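Local coordinates for mosquitocidal toxin (Lysinibacillus sphaericus, PDB 2VSE), which probably kills mosquito larvae by pairing an ADP-ribosyltransferase domain with ricin B-like lectin domains expected to bind carbohydrate, at residues Asp648-Phe653 with Asn685-Leu690; Ile58-Glu63 with Phe200-Thr205; Tyr494-Trp499 with Asn513-Lys518. One frame throughout, in Å; residues are numbered along the deposited sequence.

Interaction 1 (Asp648-Phe653 with Asn685-Leu690)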
loop_
_atom_site.group_PDB
_atom_site.type_symbol
_atom_site.label_atom_id
_atom_site.label_comp_id
_atom_site.label_asym_id
_atom_site.label_seq_id
_atom_site.Cartn_x
_atom_site.Cartn_y
_atom_site.Cartn_z
ATOM N N ASP A 648 -15.627 0.903 -4.848
ATOM C CA ASP A 648 -16.416 2.052 -4.442
ATOM C C ASP A 648 -16.569 2.136 -2.916
ATOM O O ASP A 648 -17.346 2.950 -2.404
ATOM C CB ASP A 648 -17.785 2.036 -5.144
ATOM C CG ASP A 648 -18.633 0.803 -4.791
ATOM O OD1 ASP A 648 -18.244 -0.008 -3.921
ATOM O OD2 ASP A 648 -19.717 0.651 -5.395
ATOM N N GLY A 649 -15.843 1.276 -2.205
ATOM C CA GLY A 649 -15.807 1.295 -0.737
ATOM C C GLY A 649 -16.806 0.358 -0.090
ATOM O O GLY A 649 -16.792 0.164 1.132
ATOM N N SER A 650 -17.679 -0.228 -0.901
ATOM C CA SER A 650 -18.664 -1.172 -0.383
ATOM C C SER A 650 -18.060 -2.568 -0.282
ATOM O O SER A 650 -16.904 -2.795 -0.667
ATOM C CB SER A 650 -19.908 -1.202 -1.271
ATOM O OG SER A 650 -19.612 -1.760 -2.549
ATOM N N PHE A 651 -18.857 -3.503 0.231
ATOM C CA PHE A 651 -18.451 -4.895 0.375
ATOM C C PHE A 651 -19.447 -5.834 -0.277
ATOM O O PHE A 651 -20.636 -5.531 -0.405
ATOM C CB PHE A 651 -18.310 -5.286 1.852
ATOM C CG PHE A 651 -17.069 -4.750 2.501
ATOM C CD1 PHE A 651 -15.959 -5.570 2.682
ATOM C CD2 PHE A 651 -16.999 -3.417 2.905
ATOM C CE1 PHE A 651 -14.806 -5.080 3.252
ATOM C CE2 PHE A 651 -15.846 -2.913 3.488
ATOM C CZ PHE A 651 -14.747 -3.739 3.661
ATOM N N ILE A 652 -18.925 -6.980 -0.679
ATOM C CA ILE A 652 -19.689 -8.087 -1.175
ATOM C C ILE A 652 -19.316 -9.197 -0.185
ATOM O O ILE A 652 -18.166 -9.258 0.274
ATOM C CB ILE A 652 -19.219 -8.421 -2.618
ATOM C CG1 ILE A 652 -20.336 -8.178 -3.633
ATOM C CG2 ILE A 652 -18.520 -9.822 -2.732
ATOM C CD1 ILE A 652 -19.812 -8.041 -5.063
ATOM N N PHE A 653 -20.265 -10.065 0.145
ATOM C CA PHE A 653 -20.026 -11.109 1.134
ATOM C C PHE A 653 -20.214 -12.501 0.542
ATOM O O PHE A 653 -21.343 -12.939 0.336
ATOM C CB PHE A 653 -20.972 -10.939 2.320
ATOM C CG PHE A 653 -20.727 -9.693 3.123
ATOM C CD1 PHE A 653 -19.880 -9.716 4.226
ATOM C CD2 PHE A 653 -21.346 -8.504 2.787
ATOM C CE1 PHE A 653 -19.653 -8.567 4.968
ATOM C CE2 PHE A 653 -21.124 -7.358 3.524
ATOM C CZ PHE A 653 -20.278 -7.383 4.611
ATOM N N ASN A 685 -26.897 -4.272 -6.592
ATOM C CA ASN A 685 -27.841 -4.938 -5.690
ATOM C C ASN A 685 -27.247 -6.086 -4.882
ATOM O O ASN A 685 -27.965 -6.796 -4.185
ATOM C CB ASN A 685 -29.069 -5.426 -6.455
ATOM C CG ASN A 685 -28.715 -6.238 -7.679
ATOM O OD1 ASN A 685 -28.001 -7.242 -7.600
ATOM N ND2 ASN A 685 -29.234 -5.817 -8.827
ATOM N N GLN A 686 -25.938 -6.267 -4.982
ATOM C CA GLN A 686 -25.236 -7.316 -4.246
ATOM C C GLN A 686 -24.222 -6.717 -3.274
ATOM O O GLN A 686 -23.481 -7.438 -2.600
ATOM C CB GLN A 686 -24.530 -8.239 -5.227
ATOM C CG GLN A 686 -25.463 -8.953 -6.182
ATOM C CD GLN A 686 -24.778 -10.055 -6.932
ATOM O OE1 GLN A 686 -23.698 -9.862 -7.485
ATOM N NE2 GLN A 686 -25.391 -11.225 -6.955
ATOM N N LYS A 687 -24.207 -5.392 -3.190
ATOM C CA LYS A 687 -23.150 -4.693 -2.490
ATOM C C LYS A 687 -23.705 -3.902 -1.312
ATOM O O LYS A 687 -24.827 -3.388 -1.359
ATOM C CB LYS A 687 -22.372 -3.808 -3.468
ATOM C CG LYS A 687 -21.624 -4.598 -4.550
ATOM C CD LYS A 687 -21.402 -3.797 -5.819
ATOM C CE LYS A 687 -20.615 -2.516 -5.563
ATOM N NZ LYS A 687 -20.541 -1.654 -6.774
ATOM N N TRP A 688 -22.909 -3.823 -0.252
ATOM C CA TRP A 688 -23.332 -3.198 0.987
ATOM C C TRP A 688 -22.256 -2.270 1.509
ATOM O O TRP A 688 -21.064 -2.575 1.418
ATOM C CB TRP A 688 -23.629 -4.252 2.060
ATOM C CG TRP A 688 -24.630 -5.328 1.664
ATOM C CD1 TRP A 688 -24.391 -6.424 0.886
ATOM C CD2 TRP A 688 -25.995 -5.421 2.073
ATOM N NE1 TRP A 688 -25.524 -7.181 0.770
ATOM C CE2 TRP A 688 -26.527 -6.588 1.486
ATOM C CE3 TRP A 688 -26.831 -4.619 2.862
ATOM C CZ2 TRP A 688 -27.863 -6.975 1.663
ATOM C CZ3 TRP A 688 -28.157 -5.011 3.043
ATOM C CH2 TRP A 688 -28.655 -6.175 2.442
ATOM N N TYR A 689 -22.683 -1.131 2.039
ATOM C CA TYR A 689 -21.803 -0.275 2.814
ATOM C C TYR A 689 -21.965 -0.655 4.292
ATOM O O TYR A 689 -23.094 -0.912 4.761
ATOM C CB TYR A 689 -22.140 1.204 2.603
ATOM C CG TYR A 689 -21.737 1.772 1.259
ATOM C CD1 TYR A 689 -20.398 1.861 0.901
ATOM C CD2 TYR A 689 -22.691 2.279 0.362
ATOM C CE1 TYR A 689 -20.009 2.387 -0.316
ATOM C CE2 TYR A 689 -22.306 2.820 -0.858
ATOM C CZ TYR A 689 -20.957 2.862 -1.180
ATOM O OH TYR A 689 -20.516 3.393 -2.372
ATOM N N LEU A 690 -20.847 -0.684 5.016
ATOM C CA LEU A 690 -20.847 -1.086 6.420
ATOM C C LEU A 690 -20.860 0.115 7.349
ATOM O O LEU A 690 -20.013 0.983 7.248
ATOM C CB LEU A 690 -19.623 -1.973 6.739
ATOM C CG LEU A 690 -19.505 -3.322 6.017
ATOM C CD1 LEU A 690 -18.192 -4.031 6.339
ATOM C CD2 LEU A 690 -20.657 -4.208 6.389
HETATM O O HOH W 1 -18.630 -0.061 3.733
HETATM O O HOH W 2 -23.136 -9.335 -0.739
#
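Lys687 NZ is held by two acceptors: Asp648 OD2, 2.8 Å away in a salt bridge, and the side-chain oxygen of nearby Asn684. Beside it, strands 651-655 and 688-692, the outermost of six, close the barrel of a ricin-type beta-trefoil through a single antiparallel bridge. There Phe651 N reaches Trp688 O at 2.7 Å, and Trp688 N returns the bond to Phe651 O at 2.8 Å. The long lysine arm runs past Ser650 and turns at its third torsion (chi3 58°), which brings the ammonium in from above the carboxylate plane. The other oxygen, Asp648 OD1, takes Ser650 N in an Asx turn and also Ser650 OG at 2.6 Å, so the carboxylate is fixed at both ends. Gly649 suits the turn between them, with its positive phi of 94°. Tyr689 lays a ring face against Ser650 CB while its hydroxyl donates to Asp648 O. Leu690 serves two phenylalanines, CD1 over a face of Phe651 and CD2 at the edge of Phe653. Phe653 in turn points an edge at the face of Trp688, the tryptophan of a Gln-x-Trp motif. Water 2 accepts from Phe653 N and donates to Gln686 O, 2.7 Å away.

Interaction 2 (Ile58-Glu63 with Phe200-Thr205)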
loop_
_atom_site.group_PDB
_atom_site.type_symbol
_atom_site.label_atom_id
_atom_site.label_comp_id
_atom_site.label_asym_id
_atom_site.label_seq_id
_atom_site.Cartn_x
_atom_site.Cartn_y
_atom_site.Cartn_z
ATOM N N ILE A 58 10.171 4.921 -11.396
ATOM C CA ILE A 58 10.274 5.985 -10.409
ATOM C C ILE A 58 11.475 6.895 -10.725
ATOM O O ILE A 58 12.585 6.417 -10.999
ATOM C CB ILE A 58 10.333 5.403 -8.978
ATOM C CG1 ILE A 58 8.918 5.075 -8.472
ATOM C CG2 ILE A 58 10.961 6.378 -8.016
ATOM C CD1 ILE A 58 8.204 3.870 -9.168
ATOM N N GLN A 59 11.226 8.203 -10.717
ATOM C CA GLN A 59 12.254 9.198 -10.989
ATOM C C GLN A 59 13.125 9.407 -9.761
ATOM O O GLN A 59 12.639 9.806 -8.702
ATOM C CB GLN A 59 11.622 10.515 -11.433
ATOM C CG GLN A 59 11.302 10.583 -12.919
ATOM C CD GLN A 59 12.494 11.022 -13.748
ATOM O OE1 GLN A 59 12.717 10.525 -14.852
ATOM N NE2 GLN A 59 13.270 11.958 -13.216
ATOM N N ILE A 60 14.412 9.112 -9.907
ATOM C CA ILE A 60 15.349 9.242 -8.807
ATOM C C ILE A 60 16.306 10.399 -9.093
ATOM O O ILE A 60 17.301 10.251 -9.811
ATOM C CB ILE A 60 16.067 7.898 -8.523
ATOM C CG1 ILE A 60 15.034 6.852 -8.082
ATOM C CG2 ILE A 60 17.143 8.050 -7.446
ATOM C CD1 ILE A 60 15.392 5.414 -8.460
ATOM N N ASP A 61 15.945 11.565 -8.556
ATOM C CA ASP A 61 16.768 12.776 -8.608
ATOM C C ASP A 61 16.486 13.672 -7.404
ATOM O O ASP A 61 15.525 13.442 -6.658
ATOM C CB ASP A 61 16.565 13.552 -9.922
ATOM C CG ASP A 61 15.095 13.718 -10.301
ATOM O OD1 ASP A 61 14.308 14.319 -9.529
ATOM O OD2 ASP A 61 14.737 13.257 -11.404
ATOM N N ASN A 62 17.328 14.690 -7.228
ATOM C CA ASN A 62 17.218 15.635 -6.116
ATOM C C ASN A 62 15.817 16.203 -5.903
ATOM O O ASN A 62 15.341 16.289 -4.768
ATOM C CB ASN A 62 18.197 16.792 -6.321
ATOM C CG ASN A 62 19.653 16.345 -6.323
ATOM O OD1 ASN A 62 20.526 17.075 -6.797
ATOM N ND2 ASN A 62 19.923 15.153 -5.788
ATOM N N GLU A 63 15.171 16.579 -7.005
ATOM C CA GLU A 63 13.846 17.199 -6.996
ATOM C C GLU A 63 12.739 16.337 -6.382
ATOM O O GLU A 63 11.720 16.853 -5.927
ATOM C CB GLU A 63 13.460 17.579 -8.423
ATOM C CG GLU A 63 12.303 18.561 -8.527
ATOM C CD GLU A 63 12.322 19.353 -9.822
ATOM O OE1 GLU A 63 13.299 19.217 -10.602
ATOM O OE2 GLU A 63 11.361 20.120 -10.054
ATOM N N PHE A 200 15.358 -1.912 -2.530
ATOM C CA PHE A 200 14.958 -0.661 -3.158
ATOM C C PHE A 200 14.630 -0.891 -4.627
ATOM O O PHE A 200 15.287 -1.680 -5.288
ATOM C CB PHE A 200 16.050 0.411 -3.018
ATOM C CG PHE A 200 15.707 1.720 -3.680
ATOM C CD1 PHE A 200 14.625 2.486 -3.230
ATOM C CD2 PHE A 200 16.454 2.184 -4.753
ATOM C CE1 PHE A 200 14.307 3.711 -3.836
ATOM C CE2 PHE A 200 16.133 3.401 -5.369
ATOM C CZ PHE A 200 15.057 4.166 -4.905
ATOM N N ILE A 201 13.622 -0.179 -5.123
ATOM C CA ILE A 201 13.067 -0.416 -6.447
ATOM C C ILE A 201 14.074 -0.383 -7.607
ATOM O O ILE A 201 13.860 -1.047 -8.628
ATOM C CB ILE A 201 11.880 0.541 -6.733
ATOM C CG1 ILE A 201 10.952 -0.058 -7.788
ATOM C CG2 ILE A 201 12.370 1.938 -7.133
ATOM C CD1 ILE A 201 10.108 -1.181 -7.297
ATOM N N ASN A 202 15.144 0.399 -7.465
ATOM C CA ASN A 202 16.238 0.419 -8.450
ATOM C C ASN A 202 17.553 -0.018 -7.795
ATOM O O ASN A 202 18.315 0.814 -7.314
ATOM C CB ASN A 202 16.383 1.795 -9.121
ATOM C CG ASN A 202 17.279 1.766 -10.366
ATOM O OD1 ASN A 202 18.197 0.950 -10.492
ATOM N ND2 ASN A 202 17.020 2.683 -11.286
ATOM N N PRO A 203 17.820 -1.336 -7.787
ATOM C CA PRO A 203 19.000 -1.895 -7.123
ATOM C C PRO A 203 20.331 -1.571 -7.818
ATOM O O PRO A 203 21.380 -2.064 -7.391
ATOM C CB PRO A 203 18.741 -3.404 -7.188
ATOM C CG PRO A 203 17.963 -3.570 -8.457
ATOM C CD PRO A 203 17.014 -2.394 -8.426
ATOM N N SER A 204 20.296 -0.771 -8.880
ATOM C CA SER A 204 21.539 -0.325 -9.513
ATOM C C SER A 204 21.934 1.124 -9.142
ATOM O O SER A 204 22.929 1.643 -9.630
ATOM C CB SER A 204 21.492 -0.532 -11.029
ATOM O OG SER A 204 20.824 0.539 -11.662
ATOM N N THR A 205 21.154 1.760 -8.275
ATOM C CA THR A 205 21.462 3.111 -7.794
ATOM C C THR A 205 21.871 3.102 -6.319
ATOM O O THR A 205 21.979 4.156 -5.689
ATOM C CB THR A 205 20.272 4.095 -7.971
ATOM O OG1 THR A 205 19.166 3.643 -7.188
ATOM C CG2 THR A 205 19.864 4.234 -9.443
#
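Two irregular segments pass each other without a backbone hydrogen bond between them: Ile58 CA and Ile201 CA are 8.0 Å apart, a gap that side chains must bridge. Segment 58-63 has no helix or strand where it touches, whereas 200-205 folds into a type I turn from Asn202 to Thr205. Ile60 does most of the reaching. Its CG1 stands beside the backbone N (chi1 -63°), and the branch ends in CD1, which meets the Phe200 ring obliquely, at CE2, 3.8 Å away, and Asn202 CB at 3.8 Å. An apolar methyl end suits a spot where an aromatic ring and the hydrocarbon part of an asparagine converge on it. Ile201 CG2 lies over a face of Phe200 and also approaches Ile58 CB, at 4.4 Å. The polar end of Asn202 is occupied within the turn: OD1 receives Ser204 N, forming an Asx turn, and Ser204 OG at 2.9 Å. Asn202 O likewise takes both Thr205 N and Thr205 OG1. Arg181 touches Ile60, Phe200 and Thr205, while a backbone hydrogen bond between Pro203, which can only accept, and Lys410 ties the turn to lectin strand 406-410. The whole is apolar loop-to-loop packing beside the mixed beta sheet of an ADP-ribosyltransferase-like domain.

Interaction 3 (Tyr494-Trp499 with Asn513-Lys518)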
loop_
_atom_site.group_PDB
_atom_site.type_symbol
_atom_site.label_atom_id
_atom_site.label_comp_id
_atom_site.label_asym_id
_atom_site.label_seq_id
_atom_site.Cartn_x
_atom_site.Cartn_y
_atom_site.Cartn_z
ATOM N N TYR A 494 12.215 -29.918 0.677
ATOM C CA TYR A 494 13.420 -30.071 -0.123
ATOM C C TYR A 494 13.750 -28.757 -0.772
ATOM O O TYR A 494 12.868 -27.920 -0.953
ATOM C CB TYR A 494 13.231 -31.157 -1.173
ATOM C CG TYR A 494 13.038 -32.521 -0.571
ATOM C CD1 TYR A 494 14.115 -33.214 -0.009
ATOM C CD2 TYR A 494 11.777 -33.120 -0.545
ATOM C CE1 TYR A 494 13.944 -34.471 0.549
ATOM C CE2 TYR A 494 11.599 -34.383 0.011
ATOM C CZ TYR A 494 12.684 -35.043 0.558
ATOM O OH TYR A 494 12.516 -36.287 1.113
ATOM N N ASN A 495 15.021 -28.569 -1.115
ATOM C CA ASN A 495 15.467 -27.313 -1.708
ATOM C C ASN A 495 14.782 -26.962 -3.028
ATOM O O ASN A 495 14.582 -25.785 -3.302
ATOM C CB ASN A 495 16.995 -27.225 -1.819
ATOM C CG ASN A 495 17.695 -27.066 -0.452
ATOM O OD1 ASN A 495 17.049 -26.897 0.591
ATOM N ND2 ASN A 495 19.024 -27.121 -0.462
ATOM N N ASP A 496 14.372 -27.957 -3.818
ATOM C CA ASP A 496 13.678 -27.669 -5.093
ATOM C C ASP A 496 12.197 -27.362 -4.929
ATOM O O ASP A 496 11.459 -27.317 -5.916
ATOM C CB ASP A 496 13.896 -28.779 -6.138
ATOM C CG ASP A 496 13.377 -30.134 -5.690
ATOM O OD1 ASP A 496 13.604 -31.099 -6.449
ATOM O OD2 ASP A 496 12.762 -30.245 -4.598
ATOM N N GLN A 497 11.777 -27.166 -3.676
ATOM C CA GLN A 497 10.430 -26.701 -3.355
ATOM C C GLN A 497 10.485 -25.256 -2.885
ATOM O O GLN A 497 9.507 -24.728 -2.360
ATOM C CB GLN A 497 9.806 -27.592 -2.290
ATOM C CG GLN A 497 9.823 -29.057 -2.654
ATOM C CD GLN A 497 9.185 -29.912 -1.588
ATOM O OE1 GLN A 497 9.872 -30.450 -0.729
ATOM N NE2 GLN A 497 7.868 -30.044 -1.637
ATOM N N TYR A 498 11.650 -24.633 -3.067
ATOM C CA TYR A 498 11.843 -23.220 -2.780
ATOM C C TYR A 498 11.988 -22.412 -4.062
ATOM O O TYR A 498 12.482 -22.910 -5.065
ATOM C CB TYR A 498 13.049 -23.005 -1.874
ATOM C CG TYR A 498 12.785 -23.375 -0.444
ATOM C CD1 TYR A 498 12.406 -22.407 0.490
ATOM C CD2 TYR A 498 12.916 -24.695 -0.017
ATOM C CE1 TYR A 498 12.153 -22.747 1.808
ATOM C CE2 TYR A 498 12.670 -25.045 1.295
ATOM C CZ TYR A 498 12.281 -24.067 2.201
ATOM O OH TYR A 498 12.039 -24.436 3.511
ATOM N N TRP A 499 11.567 -21.156 -4.011
ATOM C CA TRP A 499 11.455 -20.333 -5.207
ATOM C C TRP A 499 12.064 -18.958 -4.999
ATOM O O TRP A 499 11.841 -18.298 -3.971
ATOM C CB TRP A 499 9.990 -20.196 -5.650
ATOM C CG TRP A 499 9.354 -21.525 -5.952
ATOM C CD1 TRP A 499 8.742 -22.350 -5.068
ATOM C CD2 TRP A 499 9.304 -22.188 -7.220
ATOM N NE1 TRP A 499 8.317 -23.482 -5.693
ATOM C CE2 TRP A 499 8.637 -23.410 -7.018
ATOM C CE3 TRP A 499 9.754 -21.861 -8.509
ATOM C CZ2 TRP A 499 8.405 -24.320 -8.054
ATOM C CZ3 TRP A 499 9.532 -22.767 -9.538
ATOM C CH2 TRP A 499 8.856 -23.984 -9.303
ATOM N N ASN A 513 12.820 -21.569 -9.832
ATOM C CA ASN A 513 13.179 -22.664 -8.952
ATOM C C ASN A 513 14.584 -22.521 -8.358
ATOM O O ASN A 513 15.551 -22.301 -9.083
ATOM C CB ASN A 513 13.025 -24.000 -9.657
ATOM C CG ASN A 513 13.220 -25.147 -8.721
ATOM O OD1 ASN A 513 14.292 -25.752 -8.685
ATOM N ND2 ASN A 513 12.204 -25.433 -7.917
ATOM N N TYR A 514 14.684 -22.648 -7.036
ATOM C CA TYR A 514 15.955 -22.484 -6.332
ATOM C C TYR A 514 17.014 -23.486 -6.786
ATOM O O TYR A 514 18.189 -23.120 -6.958
ATOM C CB TYR A 514 15.763 -22.590 -4.819
ATOM C CG TYR A 514 17.068 -22.514 -4.051
ATOM C CD1 TYR A 514 17.623 -21.273 -3.707
ATOM C CD2 TYR A 514 17.766 -23.681 -3.684
ATOM C CE1 TYR A 514 18.814 -21.193 -3.024
ATOM C CE2 TYR A 514 18.970 -23.605 -2.994
ATOM C CZ TYR A 514 19.483 -22.355 -2.671
ATOM O OH TYR A 514 20.666 -22.246 -1.989
ATOM N N GLU A 515 16.603 -24.738 -6.984
ATOM C CA GLU A 515 17.566 -25.764 -7.298
ATOM C C GLU A 515 17.856 -25.895 -8.789
ATOM O O GLU A 515 18.977 -26.238 -9.166
ATOM C CB GLU A 515 17.172 -27.096 -6.683
ATOM C CG GLU A 515 18.337 -27.997 -6.554
ATOM C CD GLU A 515 18.218 -28.919 -5.381
ATOM O OE1 GLU A 515 17.873 -30.108 -5.607
ATOM O OE2 GLU A 515 18.491 -28.451 -4.245
ATOM N N ASN A 516 16.857 -25.618 -9.628
ATOM C CA ASN A 516 17.017 -25.669 -11.080
ATOM C C ASN A 516 16.690 -24.283 -11.651
ATOM O O ASN A 516 15.533 -23.994 -12.034
ATOM C CB ASN A 516 16.100 -26.735 -11.674
ATOM C CG ASN A 516 16.283 -28.094 -11.013
ATOM O OD1 ASN A 516 17.214 -28.839 -11.335
ATOM N ND2 ASN A 516 15.383 -28.432 -10.095
ATOM N N ARG A 517 17.708 -23.429 -11.704
ATOM C CA ARG A 517 17.498 -21.998 -11.954
ATOM C C ARG A 517 17.170 -21.590 -13.396
ATOM O O ARG A 517 16.760 -20.456 -13.656
ATOM C CB ARG A 517 18.647 -21.179 -11.376
ATOM C CG ARG A 517 18.737 -21.381 -9.888
ATOM C CD ARG A 517 19.634 -20.417 -9.236
ATOM N NE ARG A 517 19.776 -20.768 -7.833
ATOM C CZ ARG A 517 20.694 -20.252 -7.030
ATOM N NH1 ARG A 517 21.534 -19.348 -7.488
ATOM N NH2 ARG A 517 20.762 -20.638 -5.771
ATOM N N LYS A 518 17.332 -22.524 -14.321
ATOM C CA LYS A 518 16.827 -22.355 -15.665
ATOM C C LYS A 518 15.299 -22.455 -15.688
ATOM O O LYS A 518 14.659 -21.959 -16.625
ATOM C CB LYS A 518 17.451 -23.388 -16.590
ATOM C CG LYS A 518 18.868 -23.069 -17.011
ATOM C CD LYS A 518 19.292 -23.984 -18.141
ATOM C CE LYS A 518 20.696 -23.664 -18.634
ATOM N NZ LYS A 518 20.855 -24.012 -20.077
HETATM O O HOH W 3 16.196 -31.039 -8.130
#
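A Gln-x-Trp motif, the signature of ricin B lectin repeats, ends in Trp499, whose ring meets Asn513 where strands 498-503 and 509-513 run antiparallel. Trp499 and Asn513 form a non-hydrogen-bonded pair, and the amide nitrogen ND2 lies over one ring face, with amide and ring planes 81° apart. Asparagine suits this place because its amide works in two directions. ND2 donates to Asp496 O at 2.8 Å, the acceptor lying in the amide plane although the nitrogen sits above the carbonyl plane of Asp496. With CG anti to the backbone N (chi1 -173°), OD1 turns back on its own chain and accepts Asn516 N on a lone pair at 2.7 Å, an Asx motif; Asn516 ND2 adds a second bond, from above the side-chain carbonyl plane of Asn513. Next along this beta-trefoil hairpin, Tyr514 N donates to Tyr498 O at 3.0 Å, and the CB atoms of the two tyrosines pack together. The tryptophan's own N-H is used elsewhere, on Leu477 O. Toward the surface, Asp496 CB meets Glu515 CB at 3.7 Å, bringing two acids together. Their carboxylate oxygens Asp496 OD1 and Glu515 OE1 stay 4.5 Å apart, and water 3 donates a hydrogen to each, which probably eases their repulsion.

In the fold
The three contacts do not touch and follow one another along the chain: interaction 2 closes first, then interaction 3, then interaction 1. Interactions 1 and 3 belong to different ricin-type trefoils, with centres 42 Å apart, yet each involves a Gln-x-Trp tryptophan and an outer strand of a six-stranded antiparallel sheet. In interaction 1 the two outermost strands meet each other; in interaction 3 an outermost strand meets its neighbour. Interaction 2 lies in the enzyme-like part, on the opposite side of the chain's centre from interaction 1. It is nearer to interaction 3, about 16 Å between nearest atoms against about 24 Å to interaction 1. None of the three includes a bound ligand.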